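Local coordinates for protein adenosine kinase, putative (Trypanosoma brucei, PDB 3OTX) that probably phosphorylates adenosine to AMP with ATP and magnesium in purine salvage, and here holds the two-headed inhibitor bis(adenosine)-5'-pentaphosphate, at residues V293-F307 / C321-D335. The protein carries 1 engineered substitution. Residues are numbered along the deposited sequence; the frame is centred on the assembly and turned at random.
Sequences VIDMNGAGDAFMGGF and CETGHYTAQEVIQRD. With AP5 (bis(adenosine)-5'-pentaphosphate), chain C.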
loop_
_atom_site.group_PDB
_atom_site.type_symbol
_atom_site.label_atom_id
_atom_site.label_comp_id
_atom_site.label_asym_id
_atom_site.label_seq_id
_atom_site.Cartn_x
_atom_site.Cartn_y
_atom_site.Cartn_z
ATOM N N VAL A 293 12.309 17.696 1.918
ATOM C CA VAL A 293 11.060 16.949 1.839
ATOM C C VAL A 293 10.062 17.803 1.072
ATOM O O VAL A 293 9.695 18.888 1.527
ATOM C CB VAL A 293 10.519 16.585 3.237
ATOM C CG1 VAL A 293 9.169 15.861 3.134
ATOM C CG2 VAL A 293 11.539 15.729 3.984
ATOM N N ILE A 294 9.642 17.311 -0.090
ATOM C CA ILE A 294 8.715 18.028 -0.969
ATOM C C ILE A 294 7.266 17.535 -0.812
ATOM O O ILE A 294 7.042 16.389 -0.444
ATOM C CB ILE A 294 9.215 17.957 -2.429
ATOM C CG1 ILE A 294 10.559 18.689 -2.535
ATOM C CG2 ILE A 294 8.183 18.525 -3.411
ATOM C CD1 ILE A 294 11.451 18.186 -3.635
ATOM N N ASP A 295 6.296 18.410 -1.090
ATOM C CA ASP A 295 4.856 18.134 -0.863
ATOM C C ASP A 295 4.161 17.267 -1.928
ATOM O O ASP A 295 2.936 17.168 -1.961
ATOM C CB ASP A 295 4.094 19.461 -0.721
ATOM C CG ASP A 295 4.233 20.369 -1.951
ATOM O OD1 ASP A 295 4.543 19.874 -3.063
ATOM O OD2 ASP A 295 4.023 21.597 -1.798
ATOM N N MET A 296 4.945 16.638 -2.792
ATOM C CA MET A 296 4.409 15.861 -3.900
ATOM C C MET A 296 3.951 14.460 -3.491
ATOM O O MET A 296 2.756 14.147 -3.572
ATOM C CB MET A 296 5.476 15.724 -4.968
ATOM C CG MET A 296 5.275 16.536 -6.210
ATOM S SD MET A 296 5.484 15.435 -7.624
ATOM C CE MET A 296 6.761 14.288 -7.081
ATOM N N ASN A 297 4.919 13.625 -3.084
ATOM C CA ASN A 297 4.699 12.225 -2.770
ATOM C C ASN A 297 4.515 11.965 -1.274
ATOM O O ASN A 297 4.937 12.744 -0.418
ATOM C CB ASN A 297 5.859 11.336 -3.281
ATOM C CG ASN A 297 6.043 11.388 -4.804
ATOM O OD1 ASN A 297 5.121 11.100 -5.570
ATOM N ND2 ASN A 297 7.255 11.720 -5.237
ATOM N N GLY A 298 3.849 10.858 -0.983
ATOM C CA GLY A 298 3.752 10.368 0.384
ATOM C C GLY A 298 4.853 9.345 0.554
ATOM O O GLY A 298 5.577 9.038 -0.391
ATOM N N ALA A 299 4.977 8.826 1.774
ATOM C CA ALA A 299 6.126 7.978 2.185
ATOM C C ALA A 299 5.754 6.527 2.454
ATOM O O ALA A 299 6.639 5.670 2.499
ATOM C CB ALA A 299 6.756 8.544 3.480
ATOM N N GLY A 300 4.467 6.241 2.639
ATOM C CA GLY A 300 4.059 4.921 3.167
ATOM C C GLY A 300 4.288 3.799 2.177
ATOM O O GLY A 300 4.950 2.793 2.491
ATOM N N ASP A 301 3.756 3.962 0.969
ATOM C CA ASP A 301 3.978 2.938 -0.054
ATOM C C ASP A 301 5.464 2.776 -0.359
ATOM O O ASP A 301 5.936 1.657 -0.631
ATOM C CB ASP A 301 3.238 3.302 -1.346
ATOM C CG ASP A 301 1.734 3.365 -1.156
ATOM O OD1 ASP A 301 1.205 2.664 -0.254
ATOM O OD2 ASP A 301 1.059 4.078 -1.929
ATOM N N ALA A 302 6.210 3.875 -0.359
ATOM C CA ALA A 302 7.648 3.800 -0.659
ATOM C C ALA A 302 8.382 3.013 0.425
ATOM O O ALA A 302 9.248 2.180 0.106
ATOM C CB ALA A 302 8.240 5.185 -0.839
ATOM N N PHE A 303 8.013 3.244 1.690
ATOM C CA PHE A 303 8.588 2.423 2.776
ATOM C C PHE A 303 8.319 0.935 2.502
ATOM O O PHE A 303 9.242 0.102 2.577
ATOM C CB PHE A 303 8.009 2.803 4.156
ATOM C CG PHE A 303 8.456 1.863 5.253
ATOM C CD1 PHE A 303 9.698 2.035 5.848
ATOM C CD2 PHE A 303 7.657 0.799 5.622
ATOM C CE1 PHE A 303 10.141 1.167 6.825
ATOM C CE2 PHE A 303 8.092 -0.099 6.599
ATOM C CZ PHE A 303 9.352 0.086 7.197
ATOM N N MET A 304 7.062 0.598 2.200
ATOM C CA MET A 304 6.676 -0.789 1.998
ATOM C C MET A 304 7.412 -1.401 0.796
ATOM O O MET A 304 7.834 -2.572 0.857
ATOM C CB MET A 304 5.162 -0.915 1.862
ATOM C CG MET A 304 4.654 -2.323 1.804
ATOM S SD MET A 304 4.710 -3.043 3.464
ATOM C CE MET A 304 5.220 -4.677 3.042
ATOM N N GLY A 305 7.575 -0.632 -0.281
ATOM C CA GLY A 305 8.369 -1.133 -1.413
ATOM C C GLY A 305 9.795 -1.519 -1.052
ATOM O O GLY A 305 10.280 -2.583 -1.475
ATOM N N GLY A 306 10.474 -0.678 -0.256
ATOM C CA GLY A 306 11.863 -0.950 0.100
ATOM C C GLY A 306 11.892 -2.149 1.033
ATOM O O GLY A 306 12.764 -3.045 0.898
ATOM N N PHE A 307 10.979 -2.165 1.999
ATOM C CA PHE A 307 10.851 -3.301 2.922
ATOM C C PHE A 307 10.737 -4.627 2.158
ATOM O O PHE A 307 11.488 -5.580 2.447
ATOM C CB PHE A 307 9.648 -3.074 3.850
ATOM C CG PHE A 307 9.514 -4.114 4.969
ATOM C CD1 PHE A 307 9.979 -3.842 6.236
ATOM C CD2 PHE A 307 8.921 -5.371 4.704
ATOM C CE1 PHE A 307 9.866 -4.842 7.260
ATOM C CE2 PHE A 307 8.783 -6.353 5.719
ATOM C CZ PHE A 307 9.272 -6.075 7.000
ATOM N N CYS A 321 13.523 -2.854 7.378
ATOM C CA CYS A 321 13.135 -1.501 7.838
ATOM C C CYS A 321 14.093 -0.399 7.365
ATOM O O CYS A 321 13.658 0.646 6.867
ATOM C CB CYS A 321 12.955 -1.454 9.371
ATOM S SG CYS A 321 11.604 -2.440 10.001
ATOM N N GLU A 322 15.404 -0.615 7.532
ATOM C CA GLU A 322 16.429 0.305 7.013
ATOM C C GLU A 322 16.236 0.556 5.518
ATOM O O GLU A 322 16.354 1.689 5.058
ATOM C CB GLU A 322 17.852 -0.205 7.332
ATOM C CG GLU A 322 18.135 -0.205 8.835
ATOM C CD GLU A 322 19.350 -1.021 9.224
ATOM O OE1 GLU A 322 19.714 -0.927 10.413
ATOM O OE2 GLU A 322 19.945 -1.716 8.358
ATOM N N THR A 323 15.933 -0.504 4.767
ATOM C CA THR A 323 15.745 -0.363 3.316
ATOM C C THR A 323 14.476 0.458 3.007
ATOM O O THR A 323 14.494 1.334 2.119
ATOM C CB THR A 323 15.692 -1.740 2.636
ATOM O OG1 THR A 323 16.862 -2.480 2.995
ATOM C CG2 THR A 323 15.647 -1.580 1.111
ATOM N N GLY A 324 13.416 0.206 3.762
ATOM C CA GLY A 324 12.180 0.972 3.623
ATOM C C GLY A 324 12.430 2.439 3.951
ATOM O O GLY A 324 11.838 3.313 3.320
ATOM N N HIS A 325 13.277 2.721 4.946
ATOM C CA HIS A 325 13.599 4.131 5.233
ATOM C C HIS A 325 14.318 4.765 4.054
ATOM O O HIS A 325 14.055 5.915 3.708
ATOM C CB HIS A 325 14.475 4.282 6.472
ATOM C CG HIS A 325 13.822 3.834 7.729
ATOM N ND1 HIS A 325 14.555 3.556 8.863
ATOM C CD2 HIS A 325 12.520 3.615 8.046
ATOM C CE1 HIS A 325 13.730 3.177 9.826
ATOM N NE2 HIS A 325 12.493 3.210 9.357
ATOM N N TYR A 326 15.223 4.011 3.437
ATOM C CA TYR A 326 15.949 4.529 2.300
ATOM C C TYR A 326 14.973 4.911 1.153
ATOM O O TYR A 326 15.020 6.030 0.617
ATOM C CB TYR A 326 16.996 3.500 1.817
ATOM C CG TYR A 326 17.496 3.892 0.463
ATOM C CD1 TYR A 326 18.397 4.947 0.298
ATOM C CD2 TYR A 326 17.004 3.256 -0.661
ATOM C CE1 TYR A 326 18.831 5.339 -0.985
ATOM C CE2 TYR A 326 17.404 3.644 -1.942
ATOM C CZ TYR A 326 18.311 4.678 -2.085
ATOM O OH TYR A 326 18.690 5.028 -3.358
ATOM N N THR A 327 14.131 3.966 0.765
ATOM C CA THR A 327 13.212 4.201 -0.328
ATOM C C THR A 327 12.215 5.313 -0.004
ATOM O O THR A 327 11.947 6.163 -0.853
ATOM C CB THR A 327 12.499 2.918 -0.809
ATOM O OG1 THR A 327 11.939 2.232 0.291
ATOM C CG2 THR A 327 13.505 1.972 -1.485
ATOM N N ALA A 328 11.701 5.329 1.222
ATOM C CA ALA A 328 10.771 6.405 1.619
ATOM C C ALA A 328 11.452 7.770 1.538
ATOM O O ALA A 328 10.882 8.735 0.995
ATOM C CB ALA A 328 10.224 6.147 3.022
ATOM N N GLN A 329 12.691 7.839 2.030
ATOM C CA GLN A 329 13.426 9.076 1.990
ATOM C C GLN A 329 13.743 9.517 0.563
ATOM O O GLN A 329 13.748 10.706 0.275
ATOM C CB GLN A 329 14.651 9.020 2.894
ATOM C CG GLN A 329 14.194 9.108 4.355
ATOM C CD GLN A 329 15.304 9.311 5.355
ATOM O OE1 GLN A 329 16.477 9.072 5.071
ATOM N NE2 GLN A 329 14.941 9.763 6.538
ATOM N N GLU A 330 13.950 8.560 -0.330
ATOM C CA GLU A 330 14.187 8.936 -1.738
ATOM C C GLU A 330 12.924 9.534 -2.360
ATOM O O GLU A 330 12.979 10.592 -3.010
ATOM C CB GLU A 330 14.669 7.736 -2.564
ATOM C CG GLU A 330 16.101 7.310 -2.305
ATOM C CD GLU A 330 17.138 8.383 -2.602
ATOM O OE1 GLU A 330 17.044 9.035 -3.664
ATOM O OE2 GLU A 330 18.050 8.568 -1.762
ATOM N N VAL A 331 11.813 8.855 -2.165
ATOM C CA VAL A 331 10.540 9.213 -2.796
ATOM C C VAL A 331 10.027 10.583 -2.318
ATOM O O VAL A 331 9.547 11.397 -3.128
ATOM C CB VAL A 331 9.511 8.068 -2.653
ATOM C CG1 VAL A 331 8.080 8.539 -2.931
ATOM C CG2 VAL A 331 9.878 6.919 -3.603
ATOM N N ILE A 332 10.174 10.870 -1.031
ATOM C CA ILE A 332 9.635 12.141 -0.503
ATOM C C ILE A 332 10.477 13.348 -0.913
ATOM O O ILE A 332 10.040 14.506 -0.787
ATOM C CB ILE A 332 9.386 12.097 1.050
ATOM C CG1 ILE A 332 10.735 12.087 1.788
ATOM C CG2 ILE A 332 8.410 10.952 1.432
ATOM C CD1 ILE A 332 10.658 12.056 3.295
ATOM N N GLN A 333 11.691 13.075 -1.397
ATOM C CA GLN A 333 12.554 14.127 -1.934
ATOM C C GLN A 333 12.323 14.395 -3.427
ATOM O O GLN A 333 13.000 15.231 -4.014
ATOM C CB GLN A 333 14.030 13.799 -1.680
ATOM C CG GLN A 333 14.432 13.875 -0.228
ATOM C CD GLN A 333 15.885 13.497 -0.011
ATOM O OE1 GLN A 333 16.780 14.295 -0.260
ATOM N NE2 GLN A 333 16.123 12.273 0.451
ATOM N N ARG A 334 11.384 13.695 -4.051
ATOM C CA ARG A 334 11.129 13.910 -5.476
ATOM C C ARG A 334 10.185 15.092 -5.699
ATOM O O ARG A 334 9.214 15.260 -4.956
ATOM C CB ARG A 334 10.615 12.636 -6.136
ATOM C CG ARG A 334 11.741 11.695 -6.550
ATOM C CD ARG A 334 11.289 10.250 -6.558
ATOM N NE ARG A 334 12.010 9.460 -7.553
ATOM C CZ ARG A 334 12.200 8.144 -7.485
ATOM N NH1 ARG A 334 11.737 7.445 -6.454
ATOM N NH2 ARG A 334 12.866 7.521 -8.450
ATOM N N ASP A 335 10.478 15.903 -6.715
ATOM C CA ASP A 335 9.760 17.175 -6.925
ATOM C C ASP A 335 8.528 17.074 -7.830
ATOM O O ASP A 335 8.605 17.171 -9.052
ATOM C CB ASP A 335 10.709 18.300 -7.376
ATOM C CG ASP A 335 11.742 17.839 -8.397
ATOM O OD1 ASP A 335 11.513 16.822 -9.087
ATOM O OD2 ASP A 335 12.792 18.510 -8.514
HETATM P PA AP5 C . 5.397 7.758 7.561
HETATM O O1A AP5 C . 5.068 9.246 7.642
HETATM O O2A AP5 C . 5.272 7.024 8.881
HETATM O O3A AP5 C . 4.478 6.958 6.509
HETATM P PB AP5 C . 2.908 7.191 6.220
HETATM O O1B AP5 C . 2.220 7.927 7.327
HETATM O O2B AP5 C . 2.353 5.867 5.821
HETATM O O3B AP5 C . 3.042 8.143 4.950
HETATM P PG AP5 C . 2.046 9.160 4.238
HETATM O O1G AP5 C . 2.896 10.163 3.521
HETATM O O2G AP5 C . 1.121 9.906 5.175
HETATM O O3G AP5 C . 1.380 8.204 3.213
HETATM P PD AP5 C . 0.236 8.484 2.106
HETATM O O1D AP5 C . -0.257 9.920 2.077
HETATM O O2D AP5 C . -0.768 7.382 2.297
HETATM O O3D AP5 C . 1.084 8.290 0.751
HETATM P PE AP5 C . 1.357 6.890 -0.004
HETATM O O1E AP5 C . 1.619 5.812 1.010
HETATM O O2E AP5 C . 2.404 7.112 -1.093
HETATM O O5F AP5 C . 6.849 7.625 6.893
HETATM C C5F AP5 C . 7.368 6.348 6.521
HETATM C C4F AP5 C . 8.874 6.431 6.469
HETATM O O4F AP5 C . 9.276 7.502 5.603
HETATM C C3F AP5 C . 9.540 6.790 7.794
HETATM O O3F AP5 C . 9.769 5.622 8.544
HETATM C C2F AP5 C . 10.782 7.520 7.372
HETATM O O2F AP5 C . 11.779 6.597 7.013
HETATM C C1F AP5 C . 10.332 8.233 6.092
HETATM N N9A AP5 C . 9.839 9.621 6.326
HETATM C C8A AP5 C . 8.516 10.064 6.249
HETATM N N7A AP5 C . 8.512 11.400 6.510
HETATM C C5A AP5 C . 9.785 11.805 6.729
HETATM C C6A AP5 C . 10.362 13.029 6.989
HETATM N N6A AP5 C . 9.653 14.160 6.977
HETATM N N1A AP5 C . 11.725 13.099 7.147
HETATM C C2A AP5 C . 12.537 11.982 7.028
HETATM N N3A AP5 C . 11.948 10.766 6.755
HETATM C C4A AP5 C . 10.614 10.682 6.587
HETATM O O5J AP5 C . -0.073 6.552 -0.697
HETATM C C5J AP5 C . -0.611 7.435 -1.666
HETATM C C4J AP5 C . -1.374 6.538 -2.626
HETATM O O4J AP5 C . -2.574 6.042 -2.010
HETATM C C3J AP5 C . -1.899 7.269 -3.866
HETATM O O3J AP5 C . -1.067 6.902 -4.968
HETATM C C2J AP5 C . -3.354 6.796 -4.015
HETATM O O2J AP5 C . -3.689 6.388 -5.336
HETATM C C1J AP5 C . -3.401 5.623 -3.065
HETATM N N9B AP5 C . -4.754 5.309 -2.585
HETATM C C8B AP5 C . -5.575 6.173 -1.913
HETATM N N7B AP5 C . -6.743 5.516 -1.690
HETATM C C5B AP5 C . -6.652 4.253 -2.212
HETATM C C6B AP5 C . -7.540 3.171 -2.253
HETATM N N6B AP5 C . -8.805 3.224 -1.803
HETATM N N1B AP5 C . -7.096 2.055 -2.906
HETATM C C2B AP5 C . -5.826 1.903 -3.413
HETATM N N3B AP5 C . -4.968 2.984 -3.412
HETATM C C4B AP5 C . -5.384 4.122 -2.780
HETATM O O HOH W 1 7.842 14.384 -2.916
#
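Helix 300-307 packs against helix 321-332 with axes only 6.7 Å apart at 138°, and Phe303 lies closest to Gly324, their CA atoms 4.0 Å apart. Small residues permit this: Gly306 and Gly324 carry no side chain, and the methyl of Ala302 fits against Val331. Thr327 OG1, set between its own backbone N and carbonyl carbon (chi1 50°), donates to Ala302 O (2.7 Å) from the face opposite to Gly306 N. Threonine suits this buried place because its short hydroxyl finds an acceptor in a helix carbonyl. With CG anti to the backbone N (chi1 173°), the Phe303 ring enters a hole formed by Cys321, Gly324, His325 and Ala328, meeting the His325 ring rim to rim. The loop before helix 300-307 is tied to the C-terminal end of helix 321-332: Ile294 N donates to Ile332 O (2.9 Å), while Asn297 ND2 reaches Val331 O (3.1 Å), which Arg334 N approaches from the other face. Ile332 CG2 touches Ala299 CB, its CD1 packs on an adenine of the inhibitor, and Gln329 NE2 binds that adenine at N3A. Ala299 N and Asp301 N grip phosphate oxygens at the glycine-rich anion hole of PfkB (ribokinase-like) kinases; the Asp301 side chain is the predicted proton acceptor.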